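Local atomic coordinates of hydrogenase (NiFe) small subunit HydA (Allochromatium vinosum, PDB entry 3MYR), a protein that forms the iron-sulfur small subunit of a [NiFe] hydrogenase, carrying two [4Fe-4S] clusters and one [3Fe-4S] cluster that probably pass on electrons from hydrogen oxidation. Residues A[75-85]-A[126-135]; A[213-221]-A[260-268]. One frame throughout, in Å; residues are numbered along the deposited sequence.

Contact 1: A[75-85]-A[126-135]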
loop_
_atom_site.group_PDB
_atom_site.type_symbol
_atom_site.label_atom_id
_atom_site.label_comp_id
_atom_site.label_asym_id
_atom_site.label_seq_id
_atom_site.Cartn_x
_atom_site.Cartn_y
_atom_site.Cartn_z
ATOM N N SER A 75 -15.737 -2.531 -2.505
ATOM C CA SER A 75 -17.001 -2.773 -3.193
ATOM C C SER A 75 -16.976 -4.168 -3.801
ATOM O O SER A 75 -15.961 -4.857 -3.771
ATOM C CB SER A 75 -17.242 -1.685 -4.270
ATOM O OG SER A 75 -16.152 -1.769 -5.195
ATOM N N ILE A 76 -18.137 -4.627 -4.227
ATOM C CA ILE A 76 -18.295 -5.952 -4.805
ATOM C C ILE A 76 -18.949 -5.802 -6.196
ATOM O O ILE A 76 -20.012 -5.160 -6.312
ATOM C CB ILE A 76 -19.275 -6.739 -3.917
ATOM C CG1 ILE A 76 -18.716 -6.784 -2.450
ATOM C CG2 ILE A 76 -19.500 -8.177 -4.459
ATOM C CD1 ILE A 76 -19.372 -5.709 -1.467
ATOM N N PRO A 77 -18.382 -6.446 -7.235
ATOM C CA PRO A 77 -19.110 -6.405 -8.509
ATOM C C PRO A 77 -20.365 -7.193 -8.325
ATOM O O PRO A 77 -20.330 -8.362 -7.872
ATOM C CB PRO A 77 -18.165 -7.112 -9.496
ATOM C CG PRO A 77 -16.756 -7.007 -8.833
ATOM C CD PRO A 77 -17.047 -7.084 -7.340
ATOM N N GLY A 78 -21.482 -6.560 -8.666
ATOM C CA GLY A 78 -22.788 -7.145 -8.396
ATOM C C GLY A 78 -23.092 -8.382 -9.234
ATOM O O GLY A 78 -22.371 -8.698 -10.200
ATOM N N PRO A 79 -24.197 -9.062 -8.908
ATOM C CA PRO A 79 -24.439 -10.378 -9.569
ATOM C C PRO A 79 -24.764 -10.196 -11.073
ATOM O O PRO A 79 -24.651 -11.127 -11.811
ATOM C CB PRO A 79 -25.661 -10.953 -8.798
ATOM C CG PRO A 79 -26.374 -9.699 -8.257
ATOM C CD PRO A 79 -25.239 -8.734 -7.911
ATOM N N ASP A 80 -25.131 -8.991 -11.526
ATOM C CA ASP A 80 -25.227 -8.743 -13.011
ATOM C C ASP A 80 -23.885 -8.428 -13.737
ATOM O O ASP A 80 -23.831 -8.415 -14.989
ATOM C CB ASP A 80 -26.262 -7.609 -13.280
ATOM C CG ASP A 80 -27.556 -7.831 -12.481
ATOM O OD1 ASP A 80 -27.959 -6.920 -11.691
ATOM O OD2 ASP A 80 -28.087 -8.988 -12.561
ATOM N N ALA A 81 -22.825 -8.158 -12.966
ATOM C CA ALA A 81 -21.508 -7.846 -13.568
ATOM C C ALA A 81 -20.707 -9.163 -13.795
ATOM O O ALA A 81 -21.042 -10.224 -13.233
ATOM C CB ALA A 81 -20.741 -6.878 -12.690
ATOM N N ASN A 82 -19.714 -9.117 -14.665
ATOM C CA ASN A 82 -18.922 -10.311 -14.944
ATOM C C ASN A 82 -18.317 -10.837 -13.615
ATOM O O ASN A 82 -17.628 -10.111 -12.932
ATOM C CB ASN A 82 -17.813 -9.968 -15.913
ATOM C CG ASN A 82 -17.253 -11.178 -16.608
ATOM O OD1 ASN A 82 -17.267 -11.211 -17.831
ATOM N ND2 ASN A 82 -16.873 -12.223 -15.870
ATOM N N PRO A 83 -18.615 -12.093 -13.259
ATOM C CA PRO A 83 -18.101 -12.754 -12.040
ATOM C C PRO A 83 -16.556 -12.758 -12.057
ATOM O O PRO A 83 -15.946 -12.739 -10.973
ATOM C CB PRO A 83 -18.648 -14.185 -12.122
ATOM C CG PRO A 83 -19.613 -14.225 -13.321
ATOM C CD PRO A 83 -19.659 -12.884 -13.989
ATOM N N GLY A 84 -15.949 -12.640 -13.248
ATOM C CA GLY A 84 -14.480 -12.558 -13.384
ATOM C C GLY A 84 -13.771 -11.238 -13.055
ATOM O O GLY A 84 -12.537 -11.208 -12.883
ATOM N N PHE A 85 -14.524 -10.139 -12.907
ATOM C CA PHE A 85 -13.898 -8.880 -12.444
ATOM C C PHE A 85 -13.157 -9.000 -11.084
ATOM O O PHE A 85 -12.120 -8.375 -10.893
ATOM C CB PHE A 85 -14.937 -7.754 -12.296
ATOM C CG PHE A 85 -15.486 -7.212 -13.619
ATOM C CD1 PHE A 85 -16.847 -6.897 -13.741
ATOM C CD2 PHE A 85 -14.673 -7.073 -14.751
ATOM C CE1 PHE A 85 -17.378 -6.403 -14.973
ATOM C CE2 PHE A 85 -15.186 -6.593 -15.973
ATOM C CZ PHE A 85 -16.531 -6.236 -16.083
ATOM N N PRO A 126 -16.808 0.819 -14.317
ATOM C CA PRO A 126 -16.554 -0.209 -15.336
ATOM C C PRO A 126 -16.796 -1.684 -14.910
ATOM O O PRO A 126 -16.935 -2.551 -15.786
ATOM C CB PRO A 126 -15.047 -0.034 -15.661
ATOM C CG PRO A 126 -14.550 1.101 -14.892
ATOM C CD PRO A 126 -15.683 1.756 -14.138
ATOM N N THR A 127 -16.869 -1.937 -13.610
ATOM C CA THR A 127 -16.970 -3.300 -13.062
ATOM C C THR A 127 -18.337 -3.570 -12.403
ATOM O O THR A 127 -18.563 -4.664 -11.893
ATOM C CB THR A 127 -15.850 -3.654 -12.071
ATOM O OG1 THR A 127 -15.969 -2.807 -10.927
ATOM C CG2 THR A 127 -14.405 -3.509 -12.714
ATOM N N GLY A 128 -19.299 -2.654 -12.589
ATOM C CA GLY A 128 -20.614 -2.821 -11.944
ATOM C C GLY A 128 -20.510 -3.044 -10.429
ATOM O O GLY A 128 -21.303 -3.823 -9.838
ATOM N N ALA A 129 -19.627 -2.268 -9.786
ATOM C CA ALA A 129 -19.412 -2.327 -8.318
ATOM C C ALA A 129 -20.651 -1.961 -7.534
ATOM O O ALA A 129 -21.306 -0.985 -7.880
ATOM C CB ALA A 129 -18.281 -1.368 -7.918
ATOM N N MET A 130 -20.913 -2.646 -6.412
ATOM C CA MET A 130 -22.054 -2.270 -5.552
ATOM C C MET A 130 -21.587 -2.293 -4.093
ATOM O O MET A 130 -20.547 -2.863 -3.808
ATOM C CB MET A 130 -23.162 -3.344 -5.749
ATOM C CG MET A 130 -23.716 -3.203 -7.237
ATOM S SD MET A 130 -25.192 -4.129 -7.550
ATOM C CE MET A 130 -26.311 -3.572 -6.260
ATOM N N SER A 131 -22.411 -1.757 -3.190
ATOM C CA SER A 131 -22.095 -1.646 -1.761
ATOM C C SER A 131 -22.696 -2.864 -1.051
ATOM O O SER A 131 -23.563 -3.562 -1.606
ATOM C CB SER A 131 -22.799 -0.390 -1.177
ATOM O OG SER A 131 -24.238 -0.532 -1.247
ATOM N N VAL A 132 -22.266 -3.079 0.177
ATOM C CA VAL A 132 -22.788 -4.157 1.016
ATOM C C VAL A 132 -24.293 -4.058 1.283
ATOM O O VAL A 132 -25.009 -5.005 0.990
ATOM C CB VAL A 132 -21.978 -4.185 2.350
ATOM C CG1 VAL A 132 -22.622 -5.163 3.358
ATOM C CG2 VAL A 132 -20.555 -4.529 2.025
ATOM N N MET A 133 -24.777 -2.877 1.720
ATOM C CA MET A 133 -26.196 -2.698 2.081
ATOM C C MET A 133 -27.136 -2.897 0.877
ATOM O O MET A 133 -28.250 -3.379 1.012
ATOM C CB MET A 133 -26.400 -1.311 2.714
ATOM C CG MET A 133 -26.223 -0.155 1.719
ATOM S SD MET A 133 -26.193 1.531 2.451
ATOM C CE MET A 133 -27.955 1.858 2.581
ATOM N N ASP A 134 -26.672 -2.573 -0.325
ATOM C CA ASP A 134 -27.452 -2.892 -1.529
ATOM C C ASP A 134 -27.552 -4.386 -1.816
ATOM O O ASP A 134 -28.552 -4.867 -2.326
ATOM C CB ASP A 134 -26.897 -2.166 -2.774
ATOM C CG ASP A 134 -27.237 -0.646 -2.769
ATOM O OD1 ASP A 134 -27.892 -0.142 -1.819
ATOM O OD2 ASP A 134 -26.759 0.043 -3.663
ATOM N N LEU A 135 -26.526 -5.124 -1.473
ATOM C CA LEU A 135 -26.509 -6.565 -1.745
ATOM C C LEU A 135 -26.960 -7.457 -0.603
ATOM O O LEU A 135 -27.364 -8.630 -0.822
ATOM C CB LEU A 135 -25.104 -6.973 -2.081
ATOM C CG LEU A 135 -24.552 -6.781 -3.505
ATOM C CD1 LEU A 135 -25.404 -6.586 -4.762
ATOM C CD2 LEU A 135 -23.056 -6.473 -3.633
#

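Contact 2: A[213-221]-A[260-268]. With SF4 (iron/sulfur cluster), chain J.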
loop_
_atom_site.group_PDB
_atom_site.type_symbol
_atom_site.label_atom_id
_atom_site.label_comp_id
_atom_site.label_asym_id
_atom_site.label_seq_id
_atom_site.Cartn_x
_atom_site.Cartn_y
_atom_site.Cartn_z
ATOM N N CYS A 213 -10.949 30.055 6.462
ATOM C CA CYS A 213 -11.741 28.974 5.915
ATOM C C CYS A 213 -11.286 28.600 4.515
ATOM O O CYS A 213 -10.911 29.468 3.709
ATOM C CB CYS A 213 -13.216 29.392 5.948
ATOM S SG CYS A 213 -14.326 28.255 5.138
ATOM N N LEU A 214 -11.334 27.287 4.239
ATOM C CA LEU A 214 -11.029 26.663 2.900
ATOM C C LEU A 214 -12.183 26.469 1.894
ATOM O O LEU A 214 -11.996 25.824 0.823
ATOM C CB LEU A 214 -10.352 25.319 3.108
ATOM C CG LEU A 214 -9.110 25.405 4.032
ATOM C CD1 LEU A 214 -8.504 24.006 4.296
ATOM C CD2 LEU A 214 -7.956 26.324 3.386
ATOM N N TYR A 215 -13.332 27.061 2.212
ATOM C CA TYR A 215 -14.545 26.908 1.433
ATOM C C TYR A 215 -14.316 27.273 -0.068
ATOM O O TYR A 215 -14.738 26.523 -0.974
ATOM C CB TYR A 215 -15.655 27.816 1.996
ATOM C CG TYR A 215 -16.914 27.748 1.142
ATOM C CD1 TYR A 215 -17.180 28.691 0.158
ATOM C CD2 TYR A 215 -17.785 26.715 1.284
ATOM C CE1 TYR A 215 -18.334 28.610 -0.627
ATOM C CE2 TYR A 215 -18.907 26.613 0.490
ATOM C CZ TYR A 215 -19.156 27.552 -0.456
ATOM O OH TYR A 215 -20.297 27.400 -1.209
ATOM N N ARG A 216 -13.590 28.378 -0.308
ATOM C CA ARG A 216 -13.328 28.820 -1.659
ATOM C C ARG A 216 -12.409 27.930 -2.461
ATOM O O ARG A 216 -12.431 27.965 -3.702
ATOM C CB ARG A 216 -12.917 30.326 -1.630
ATOM C CG ARG A 216 -14.223 31.029 -1.738
ATOM C CD ARG A 216 -14.622 32.197 -0.984
ATOM N NE ARG A 216 -13.855 33.316 -1.353
ATOM C CZ ARG A 216 -14.161 34.609 -1.108
ATOM N NH1 ARG A 216 -15.373 35.014 -0.705
ATOM N NH2 ARG A 216 -13.226 35.533 -1.385
ATOM N N LEU A 217 -11.619 27.110 -1.777
ATOM C CA LEU A 217 -10.835 26.098 -2.415
ATOM C C LEU A 217 -11.556 24.753 -2.536
ATOM O O LEU A 217 -10.918 23.785 -2.849
ATOM C CB LEU A 217 -9.529 25.877 -1.581
ATOM C CG LEU A 217 -8.698 27.188 -1.551
ATOM C CD1 LEU A 217 -7.517 27.186 -0.521
ATOM C CD2 LEU A 217 -8.215 27.579 -2.979
ATOM N N GLY A 218 -12.861 24.667 -2.299
ATOM C CA GLY A 218 -13.545 23.452 -2.679
ATOM C C GLY A 218 -13.984 22.620 -1.466
ATOM O O GLY A 218 -14.577 21.588 -1.650
ATOM N N CYS A 219 -13.741 23.105 -0.231
ATOM C CA CYS A 219 -13.979 22.255 0.960
ATOM C C CYS A 219 -15.447 21.758 0.963
ATOM O O CYS A 219 -16.365 22.565 0.811
ATOM C CB CYS A 219 -13.723 23.074 2.240
ATOM S SG CYS A 219 -13.865 22.059 3.760
ATOM N N LYS A 220 -15.656 20.469 1.199
ATOM C CA LYS A 220 -16.985 19.888 1.239
ATOM C C LYS A 220 -17.377 19.585 2.675
ATOM O O LYS A 220 -18.355 18.891 2.925
ATOM C CB LYS A 220 -17.017 18.584 0.358
ATOM C CG LYS A 220 -16.710 18.823 -1.138
ATOM C CD LYS A 220 -17.503 20.029 -1.710
ATOM C CE LYS A 220 -17.268 20.209 -3.218
ATOM N NZ LYS A 220 -15.841 20.290 -3.713
ATOM N N GLY A 221 -16.634 20.129 3.639
ATOM C CA GLY A 221 -17.064 20.001 5.010
ATOM C C GLY A 221 -18.538 20.253 5.311
ATOM O O GLY A 221 -19.085 19.558 6.199
ATOM N N GLY A 260 -15.911 19.160 -9.167
ATOM C CA GLY A 260 -14.467 19.015 -8.729
ATOM C C GLY A 260 -14.186 19.209 -7.233
ATOM O O GLY A 260 -14.885 19.930 -6.521
ATOM N N PHE A 261 -13.142 18.569 -6.735
ATOM C CA PHE A 261 -12.760 18.781 -5.389
ATOM C C PHE A 261 -12.428 20.229 -5.121
ATOM O O PHE A 261 -12.553 20.665 -3.968
ATOM C CB PHE A 261 -11.548 17.914 -5.034
ATOM C CG PHE A 261 -11.860 16.452 -4.944
ATOM C CD1 PHE A 261 -11.044 15.510 -5.549
ATOM C CD2 PHE A 261 -13.011 16.031 -4.279
ATOM C CE1 PHE A 261 -11.342 14.126 -5.477
ATOM C CE2 PHE A 261 -13.326 14.658 -4.134
ATOM C CZ PHE A 261 -12.481 13.693 -4.704
ATOM N N TYR A 262 -11.928 20.974 -6.126
ATOM C CA TYR A 262 -11.509 22.329 -5.810
ATOM C C TYR A 262 -12.550 23.386 -6.180
ATOM O O TYR A 262 -12.218 24.534 -6.233
ATOM C CB TYR A 262 -10.156 22.635 -6.447
ATOM C CG TYR A 262 -9.091 21.695 -5.896
ATOM C CD1 TYR A 262 -8.564 21.899 -4.623
ATOM C CD2 TYR A 262 -8.630 20.586 -6.647
ATOM C CE1 TYR A 262 -7.622 21.005 -4.073
ATOM C CE2 TYR A 262 -7.671 19.662 -6.085
ATOM C CZ TYR A 262 -7.184 19.892 -4.826
ATOM O OH TYR A 262 -6.176 19.119 -4.327
ATOM N N GLU A 263 -13.781 22.962 -6.462
ATOM C CA GLU A 263 -14.864 23.903 -6.785
ATOM C C GLU A 263 -15.830 23.956 -5.620
ATOM O O GLU A 263 -16.308 22.912 -5.212
ATOM C CB GLU A 263 -15.723 23.402 -7.968
ATOM C CG GLU A 263 -14.988 22.901 -9.184
ATOM C CD GLU A 263 -14.432 24.031 -10.017
ATOM O OE1 GLU A 263 -14.515 25.202 -9.553
ATOM O OE2 GLU A 263 -13.917 23.747 -11.125
ATOM N N PRO A 264 -16.218 25.158 -5.191
ATOM C CA PRO A 264 -17.274 25.322 -4.187
ATOM C C PRO A 264 -18.574 24.764 -4.733
ATOM O O PRO A 264 -18.736 24.657 -5.948
ATOM C CB PRO A 264 -17.393 26.841 -4.022
ATOM C CG PRO A 264 -16.080 27.371 -4.524
ATOM C CD PRO A 264 -15.573 26.423 -5.581
ATOM N N VAL A 265 -19.509 24.370 -3.894
ATOM C CA VAL A 265 -20.809 23.992 -4.491
ATOM C C VAL A 265 -21.620 25.282 -4.977
ATOM O O VAL A 265 -21.119 26.405 -4.823
ATOM C CB VAL A 265 -21.582 23.115 -3.504
ATOM C CG1 VAL A 265 -22.618 23.959 -2.785
ATOM C CG2 VAL A 265 -22.160 21.939 -4.205
ATOM N N SER A 266 -22.818 25.146 -5.574
ATOM C CA SER A 266 -23.685 26.350 -5.869
ATOM C C SER A 266 -24.420 27.216 -4.715
ATOM O O SER A 266 -25.107 28.196 -5.076
ATOM C CB SER A 266 -24.677 26.040 -7.029
ATOM O OG SER A 266 -24.060 25.855 -8.308
ATOM N N VAL A 267 -24.288 26.879 -3.401
ATOM C CA VAL A 267 -24.931 27.564 -2.181
ATOM C C VAL A 267 -24.497 26.817 -0.844
ATOM O O VAL A 267 -23.743 25.839 -0.962
ATOM C CB VAL A 267 -26.571 27.837 -2.263
ATOM C CG1 VAL A 267 -26.958 29.390 -2.395
ATOM C CG2 VAL A 267 -27.384 26.884 -3.259
ATOM N N PRO A 268 -25.036 27.203 0.389
ATOM C CA PRO A 268 -24.537 26.938 1.784
ATOM C C PRO A 268 -23.151 26.288 2.092
ATOM O O PRO A 268 -22.640 26.304 3.225
ATOM C CB PRO A 268 -25.709 26.143 2.429
ATOM C CG PRO A 268 -26.963 26.670 1.714
ATOM C CD PRO A 268 -26.467 27.563 0.518
HETATM FE FE1 SF4 J . -14.010 24.253 7.990
HETATM FE FE2 SF4 J . -14.467 26.219 6.067
HETATM FE FE3 SF4 J . -14.388 23.571 5.378
HETATM FE FE4 SF4 J . -16.476 24.569 6.831
HETATM S S1 SF4 J . -15.892 25.097 4.699
HETATM S S2 SF4 J . -15.432 22.603 7.168
HETATM S S3 SF4 J . -15.370 26.080 8.173
HETATM S S4 SF4 J . -12.653 24.826 6.227
#

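Contact 1: A[75-85]-A[126-135]
Ile76 and Met130 face each other as an antiparallel hydrogen-bonded pair: Ile76 N gives a nearly straight bond to Met130 O (3.0 Å, 175°), whereas Met130 N reaches Ile76 O at 2.7 Å from above the carbonyl plane. Two residues on, past the non-hydrogen-bonded pair Pro77-Ala129, Gly78 N bonds to Gly128 O at 3.0 Å, again from above that carbonyl's plane. The buried flank lies on Ile76. Its CG1 stands anti to the carbonyl carbon (chi1 -57°), which carries CD1 to Val132 CG2, 3.9 Å away, while Leu135 CD2 comes up to CB and CG2; Leu97 of helix 93-101 packs against both Ile76 and Leu135. The short strand 129-130 thus runs antiparallel to the end of strand 69-77 in an otherwise parallel sheet, within the region related to the 20 kDa subunit of NADH:ubiquinone oxidoreductase. Beside it, Ser75 OG touches Ala129 CB and is hydrogen-bonded to Gln12, with the proximal-cluster ligand Cys113 close by. Gly78 leaves no room for a side chain: its CA lies 3.9 Å from Met130 SD, which a CB would strike. The outer side is looser: Pro79, exposed in the type I turn Gly78-Ala81, sets CD 3.8 Å from Leu135 CD1. At the far end the Phe85 ring, which also packs on Trp375 of the large subunit, takes Thr127 CA over one face, a CH-pi contact 4.0 Å from its centroid, with Asn82 CB on the opposite face. A leucine in place of Phe85 would probably lose this CH-pi contact and leave Thr127 less firmly covered.

Contact 2: A[213-221]-A[260-268]
This is a meeting of two irregular loops in the C-terminal part of the subunit, joined by Lys220 and by close backbone packing of Gly218 on Tyr262, beside an iron-sulfur cluster. Lys220 bends at chi2 (-47°) and chi4 (-53°), which brings NZ among carbonyls of both loops. Lys220 NZ donates to Gly260 O at 3.0 Å and to Glu263 O at 3.1 Å, tilted out of both carbonyl planes, and within its own loop to Gly218 O at 2.7 Å, in plane and on a lone pair. Gly260 O also accepts from Glu263 N, closing the type I turn 260-263. The ammonium would probably ease the approach of Gly218 O and Phe261 O, two acceptors 3.2 Å apart. Gly218 has no room for a side chain, which would strike Phe261 O and Tyr262 CA. Leu217 O lies at the edge of the Tyr262 ring, whose hydroxyl bonds to His245 and to Trp54 of the large subunit. Farther out, Tyr215 crosses Pro264 obliquely, CE1 to CB 3.9 Å, and S1 of the cluster lies at the edge of the tyrosine ring, near its plane. Cys213 SG and Cys219 SG bind FE2 and FE3 at 2.2 and 2.3 Å and accept N-H bonds from Tyr215 and Gly221. With His185 and Cys188 they complete the three-cysteine, one-histidine site characteristic of the distal [4Fe-4S] cluster of [NiFe] hydrogenase small subunits.

In the fold
Contact 1 closes before contact 2 opens along the chain, and the two do not touch: their centres are 31 Å apart and their nearest atoms about 16 Å. They share no strand or helix. Contact 1 belongs to the N-terminal part, at the end of strand 69-77 of the mixed sheet and near the [4Fe-4S] cluster bound by Cys14, Cys17, Cys113 and Cys147. Contact 2 lies in the loops after helix 206-210; its segment 213-221 supplies two of the four ligands of the second [4Fe-4S] cluster. Both also reach the large subunit. They lie near opposite ends of the row of three clusters, the [3Fe-4S] cluster between them, along which electrons probably travel from the large subunit outward.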